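Local atomic coordinates of RNA polymerase ECF-subfamily sigma factor (Streptomyces venezuelae, PDB entry 6DXO), a protein that probably directs RNA polymerase to promoters needed for aerial mycelium formation as an ECF sigma factor, and is bound here by its anti-sigma factor. Residues T108-Q113 and A118-V123. Residues are numbered along the deposited sequence; the frame is centred on the assembly and turned at random.
Sequences TLRFLQ and AETARV
T120 lays its side chain across the folded aliphatic arm of R110 at about a right angle, its OG1 3.3 Å from R110 CD and 3.5 Å from R110 CG. The contact joins helices 101-112 and 117-124 of sigma region 4, the domain with a helix-turn-helix fold; the two run nearly antiparallel, with local axes 9.5 Å apart at an angle of 152°. With OG1 beside the backbone N (chi1 -62°), the methyl of T120 is turned opposite that N and also reaches L109, 4.0 Å from T120 CG2 to L109 CD1. V123, about one turn beyond T120, meets L109 tip to tip, L109 CD1 3.8 Å from V123 CG1, while L115 of the connecting loop packs against L109, T120 and V123. OG1 of T120 meets the R110 methylenes in van der Waals contact, while its hydrogen bond goes to S116 O, just ahead of its helix. R110 is bent at both chi2 (-81°) and chi3, which carries its guanidinium to L115 O through NH1 and to Q135 of helix 128-144 through NE. With a methionine in its place, L115 O and Q135 OE1 would probably be left without the charged donor that links the turn to helix 128-144. F111 flanks this arm from within the same helix, its ring face lying 3.8 Å from R110 CB, which sits over the ring centre.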
loop_
_atom_site.group_PDB
_atom_site.type_symbol
_atom_site.label_atom_id
_atom_site.label_comp_id
_atom_site.label_asym_id
_atom_site.label_seq_id
_atom_site.Cartn_x
_atom_site.Cartn_y
_atom_site.Cartn_z
ATOM N N THR A 108 -7.703 -12.480 7.947
ATOM C CA THR A 108 -7.374 -11.974 6.612
ATOM C C THR A 108 -7.247 -13.127 5.617
ATOM O O THR A 108 -7.880 -13.133 4.566
ATOM C CB THR A 108 -6.079 -11.172 6.645
ATOM O OG1 THR A 108 -6.238 -10.078 7.564
ATOM C CG2 THR A 108 -5.757 -10.613 5.255
ATOM N N LEU A 109 -6.457 -14.126 5.973
ATOM C CA LEU A 109 -6.318 -15.298 5.109
ATOM C C LEU A 109 -7.640 -16.046 4.911
ATOM O O LEU A 109 -7.979 -16.402 3.789
ATOM C CB LEU A 109 -5.261 -16.242 5.669
ATOM C CG LEU A 109 -3.795 -15.799 5.683
ATOM C CD1 LEU A 109 -3.027 -16.709 6.627
ATOM C CD2 LEU A 109 -3.195 -15.833 4.301
ATOM N N ARG A 110 -8.369 -16.300 5.998
ATOM C CA ARG A 110 -9.604 -17.099 5.908
ATOM C C ARG A 110 -10.740 -16.388 5.180
ATOM O O ARG A 110 -11.437 -16.984 4.347
ATOM C CB ARG A 110 -10.099 -17.509 7.301
ATOM C CG ARG A 110 -9.242 -18.544 7.999
ATOM C CD ARG A 110 -9.551 -19.962 7.518
ATOM N NE ARG A 110 -10.870 -20.397 7.964
ATOM C CZ ARG A 110 -11.882 -20.703 7.160
ATOM N NH1 ARG A 110 -11.743 -20.641 5.841
ATOM N NH2 ARG A 110 -13.040 -21.080 7.678
ATOM N N PHE A 111 -10.940 -15.115 5.500
ATOM C CA PHE A 111 -12.168 -14.458 5.075
ATOM C C PHE A 111 -11.945 -13.392 4.011
ATOM O O PHE A 111 -12.758 -13.242 3.111
ATOM C CB PHE A 111 -12.920 -13.915 6.289
ATOM C CG PHE A 111 -13.171 -14.958 7.344
ATOM C CD1 PHE A 111 -12.672 -14.800 8.631
ATOM C CD2 PHE A 111 -13.864 -16.120 7.033
ATOM C CE1 PHE A 111 -12.888 -15.772 9.603
ATOM C CE2 PHE A 111 -14.080 -17.099 8.004
ATOM C CZ PHE A 111 -13.592 -16.922 9.286
ATOM N N LEU A 112 -10.828 -12.680 4.095
ATOM C CA LEU A 112 -10.503 -11.702 3.052
ATOM C C LEU A 112 -9.851 -12.348 1.823
ATOM O O LEU A 112 -10.030 -11.879 0.709
ATOM C CB LEU A 112 -9.635 -10.574 3.613
ATOM C CG LEU A 112 -10.339 -9.703 4.659
ATOM C CD1 LEU A 112 -9.406 -8.626 5.188
ATOM C CD2 LEU A 112 -11.608 -9.076 4.084
ATOM N N GLN A 113 -9.115 -13.442 2.020
ATOM C CA GLN A 113 -8.480 -14.118 0.893
ATOM C C GLN A 113 -9.257 -15.376 0.485
ATOM O O GLN A 113 -9.047 -15.934 -0.592
ATOM C CB GLN A 113 -7.053 -14.504 1.272
ATOM C CG GLN A 113 -6.158 -13.301 1.469
ATOM C CD GLN A 113 -5.467 -12.909 0.209
ATOM O OE1 GLN A 113 -6.089 -12.395 -0.722
ATOM N NE2 GLN A 113 -4.165 -13.154 0.160
ATOM N N ALA A 118 -7.420 -25.550 6.105
ATOM C CA ALA A 118 -6.195 -26.276 5.767
ATOM C C ALA A 118 -5.144 -25.396 5.084
ATOM O O ALA A 118 -3.966 -25.425 5.448
ATOM C CB ALA A 118 -6.512 -27.498 4.900
ATOM N N GLU A 119 -5.571 -24.618 4.091
ATOM C CA GLU A 119 -4.671 -23.690 3.408
ATOM C C GLU A 119 -4.109 -22.678 4.408
ATOM O O GLU A 119 -2.900 -22.448 4.435
ATOM C CB GLU A 119 -5.380 -22.978 2.242
ATOM C CG GLU A 119 -5.651 -23.881 1.029
ATOM C CD GLU A 119 -6.880 -23.464 0.240
ATOM O OE1 GLU A 119 -7.539 -22.476 0.564
ATOM O OE2 GLU A 119 -7.204 -24.224 -0.800
ATOM N N THR A 120 -4.979 -22.102 5.242
ATOM C CA THR A 120 -4.540 -21.160 6.281
ATOM C C THR A 120 -3.527 -21.796 7.242
ATOM O O THR A 120 -2.511 -21.196 7.610
ATOM C CB THR A 120 -5.750 -20.592 7.055
ATOM O OG1 THR A 120 -6.583 -19.859 6.144
ATOM C CG2 THR A 120 -5.304 -19.660 8.182
ATOM N N ALA A 121 -3.798 -23.024 7.650
ATOM C CA ALA A 121 -2.859 -23.730 8.514
ATOM C C ALA A 121 -1.473 -23.825 7.873
ATOM O O ALA A 121 -0.461 -23.548 8.528
ATOM C CB ALA A 121 -3.392 -25.112 8.875
ATOM N N ARG A 122 -1.429 -24.185 6.591
ATOM C CA ARG A 122 -0.152 -24.305 5.888
ATOM C C ARG A 122 0.600 -22.981 5.849
ATOM O O ARG A 122 1.806 -22.939 6.110
ATOM C CB ARG A 122 -0.325 -24.827 4.457
ATOM C CG ARG A 122 -1.111 -26.113 4.325
ATOM C CD ARG A 122 -0.419 -27.302 4.982
ATOM N NE ARG A 122 -1.164 -28.530 4.715
ATOM C CZ ARG A 122 -2.213 -28.939 5.423
ATOM N NH1 ARG A 122 -2.641 -28.226 6.459
ATOM N NH2 ARG A 122 -2.837 -30.064 5.095
ATOM N N VAL A 123 -0.104 -21.896 5.518
ATOM C CA VAL A 123 0.519 -20.569 5.474
ATOM C C VAL A 123 1.041 -20.089 6.829
ATOM O O VAL A 123 2.125 -19.486 6.914
ATOM C CB VAL A 123 -0.478 -19.512 4.956
ATOM C CG1 VAL A 123 0.122 -18.090 5.066
ATOM C CG2 VAL A 123 -0.874 -19.834 3.528
#